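Local coordinates for chymotrypsin-like serine protease (Equine arteritis virus, PDB 1MBM), which probably cleaves viral replicase polyproteins as the nsp4 main proteinase, a serine peptidase with a chymotrypsin-like fold, at residues A[30-35]-A[59-64]. Sequence-based numbering, arbitrary orientation.
Sequences TASHVV and DFAEAV
Asp59 reaches His33 with its carboxylate. The chain leaves CB with CG anti to the backbone N (chi1 -162°), which swings the carboxylate to the start of the short helix 32-35. Asp59 OD1 is gripped twice: by His33 N at 2.9 Å, coming nearly along the C-O axis, and by His33 ND1 at 2.8 Å, on the syn side though somewhat out of the carboxylate plane, and within 4° of the imidazole plane. Asp59 OD2 has a weaker, more bent bond to His33 ND1 and a second hydrogen bond, to Thr129 OG1 outside the two segments; it also lies 3.4 Å from Ala31 CB. The carboxylate sits at the edge of the imidazole, Asp59 CG in the ring plane and 3.3 Å from His33 ND1, with the two planes 24° apart. The backbone joins in as well, Asp59 O accepting from Ser32 N at 2.8 Å, with the donor well above the carbonyl plane. Ser32 OG passes close to that carbonyl, but its hydrogen bond is made to Gly58 O. Further along, Thr30 and Ala61 form an antiparallel hydrogen-bonded pair, Thr30 N to Ala61 O at 3.0 Å and Ala61 N to Thr30 O at 2.9 Å, and Ala61 CB rests against Val35 CG2. The Thr30-Ala61 pair joins strand 25-31 to strand 60-65 in the six-stranded N-terminal barrel. At its other nitrogen, NE2, His33 makes a weak hydrogen bond to Ser114 OG, completing a Ser-His-Asp arrangement consistent with the charge-relay catalytic triad of chymotrypsin-like proteinases.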
loop_
_atom_site.group_PDB
_atom_site.type_symbol
_atom_site.label_atom_id
_atom_site.label_comp_id
_atom_site.label_asym_id
_atom_site.label_seq_id
_atom_site.Cartn_x
_atom_site.Cartn_y
_atom_site.Cartn_z
ATOM N N THR A 30 -1.552 7.298 6.741
ATOM C CA THR A 30 -2.559 6.257 6.951
ATOM C C THR A 30 -3.720 6.561 6.001
ATOM O O THR A 30 -3.592 7.430 5.119
ATOM C CB THR A 30 -3.021 6.181 8.457
ATOM O OG1 THR A 30 -3.859 5.038 8.676
ATOM C CG2 THR A 30 -3.918 7.375 8.849
ATOM N N ALA A 31 -4.821 5.828 6.147
ATOM C CA ALA A 31 -5.998 6.017 5.301
ATOM C C ALA A 31 -7.019 6.933 5.977
ATOM O O ALA A 31 -7.257 6.827 7.179
ATOM C CB ALA A 31 -6.639 4.677 4.965
ATOM N N SER A 32 -7.639 7.811 5.196
ATOM C CA SER A 32 -8.633 8.744 5.737
ATOM C C SER A 32 -9.822 8.052 6.418
ATOM O O SER A 32 -10.298 8.509 7.453
ATOM C CB SER A 32 -9.134 9.681 4.640
ATOM O OG SER A 32 -8.040 10.327 4.009
ATOM N N HIS A 33 -10.303 6.952 5.849
ATOM C CA HIS A 33 -11.467 6.286 6.435
ATOM C C HIS A 33 -11.128 5.594 7.768
ATOM O O HIS A 33 -12.013 5.308 8.563
ATOM C CB HIS A 33 -12.126 5.325 5.444
ATOM C CG HIS A 33 -11.367 4.054 5.231
ATOM N ND1 HIS A 33 -10.326 3.953 4.333
ATOM C CD2 HIS A 33 -11.511 2.825 5.783
ATOM C CE1 HIS A 33 -9.852 2.720 4.352
ATOM N NE2 HIS A 33 -10.552 2.017 5.225
ATOM N N VAL A 34 -9.846 5.326 8.001
ATOM C CA VAL A 34 -9.395 4.807 9.285
ATOM C C VAL A 34 -9.459 5.942 10.318
ATOM O O VAL A 34 -9.893 5.746 11.462
ATOM C CB VAL A 34 -7.963 4.251 9.184
ATOM C CG1 VAL A 34 -7.344 4.068 10.572
ATOM C CG2 VAL A 34 -7.967 2.934 8.409
ATOM N N VAL A 35 -9.035 7.132 9.894
ATOM C CA VAL A 35 -9.077 8.331 10.735
ATOM C C VAL A 35 -10.517 8.714 11.086
ATOM O O VAL A 35 -10.893 8.770 12.258
ATOM C CB VAL A 35 -8.375 9.524 10.029
ATOM C CG1 VAL A 35 -8.525 10.784 10.835
ATOM C CG2 VAL A 35 -6.898 9.219 9.821
ATOM N N ASP A 59 -8.742 9.245 0.137
ATOM C CA ASP A 59 -8.452 8.326 1.245
ATOM C C ASP A 59 -6.991 8.377 1.728
ATOM O O ASP A 59 -6.606 7.607 2.599
ATOM C CB ASP A 59 -8.849 6.890 0.873
ATOM C CG ASP A 59 -8.982 5.968 2.085
ATOM O OD1 ASP A 59 -9.617 6.348 3.106
ATOM O OD2 ASP A 59 -8.489 4.824 2.092
ATOM N N PHE A 60 -6.177 9.261 1.150
ATOM C CA PHE A 60 -4.783 9.441 1.591
ATOM C C PHE A 60 -4.738 10.441 2.747
ATOM O O PHE A 60 -5.156 11.580 2.577
ATOM C CB PHE A 60 -3.910 9.980 0.443
ATOM C CG PHE A 60 -2.436 10.040 0.779
ATOM C CD1 PHE A 60 -1.894 11.158 1.404
ATOM C CD2 PHE A 60 -1.600 8.969 0.479
ATOM C CE1 PHE A 60 -0.532 11.221 1.715
ATOM C CE2 PHE A 60 -0.248 9.022 0.792
ATOM C CZ PHE A 60 0.285 10.150 1.408
ATOM N N ALA A 61 -4.235 10.022 3.908
ATOM C CA ALA A 61 -4.191 10.889 5.091
ATOM C C ALA A 61 -2.775 11.096 5.625
ATOM O O ALA A 61 -2.041 10.143 5.844
ATOM C CB ALA A 61 -5.085 10.328 6.194
ATOM N N GLU A 62 -2.399 12.346 5.853
ATOM C CA GLU A 62 -1.056 12.652 6.328
ATOM C C GLU A 62 -1.069 13.572 7.541
ATOM O O GLU A 62 -1.725 14.625 7.527
ATOM C CB GLU A 62 -0.247 13.315 5.196
ATOM C CG GLU A 62 1.052 13.981 5.634
ATOM C CD GLU A 62 1.736 14.713 4.481
ATOM O OE1 GLU A 62 2.079 14.067 3.482
ATOM O OE2 GLU A 62 1.914 15.936 4.565
ATOM N N ALA A 63 -0.327 13.180 8.577
ATOM C CA ALA A 63 -0.138 14.013 9.765
ATOM C C ALA A 63 1.329 14.363 9.902
ATOM O O ALA A 63 2.198 13.626 9.425
ATOM C CB ALA A 63 -0.591 13.274 11.025
ATOM N N VAL A 64 1.603 15.490 10.546
ATOM C CA VAL A 64 2.975 15.880 10.832
ATOM C C VAL A 64 3.140 16.103 12.329
ATOM O O VAL A 64 2.195 16.495 13.025
ATOM C CB VAL A 64 3.438 17.132 10.048
ATOM C CG1 VAL A 64 3.379 16.880 8.550
ATOM C CG2 VAL A 64 2.628 18.364 10.436
#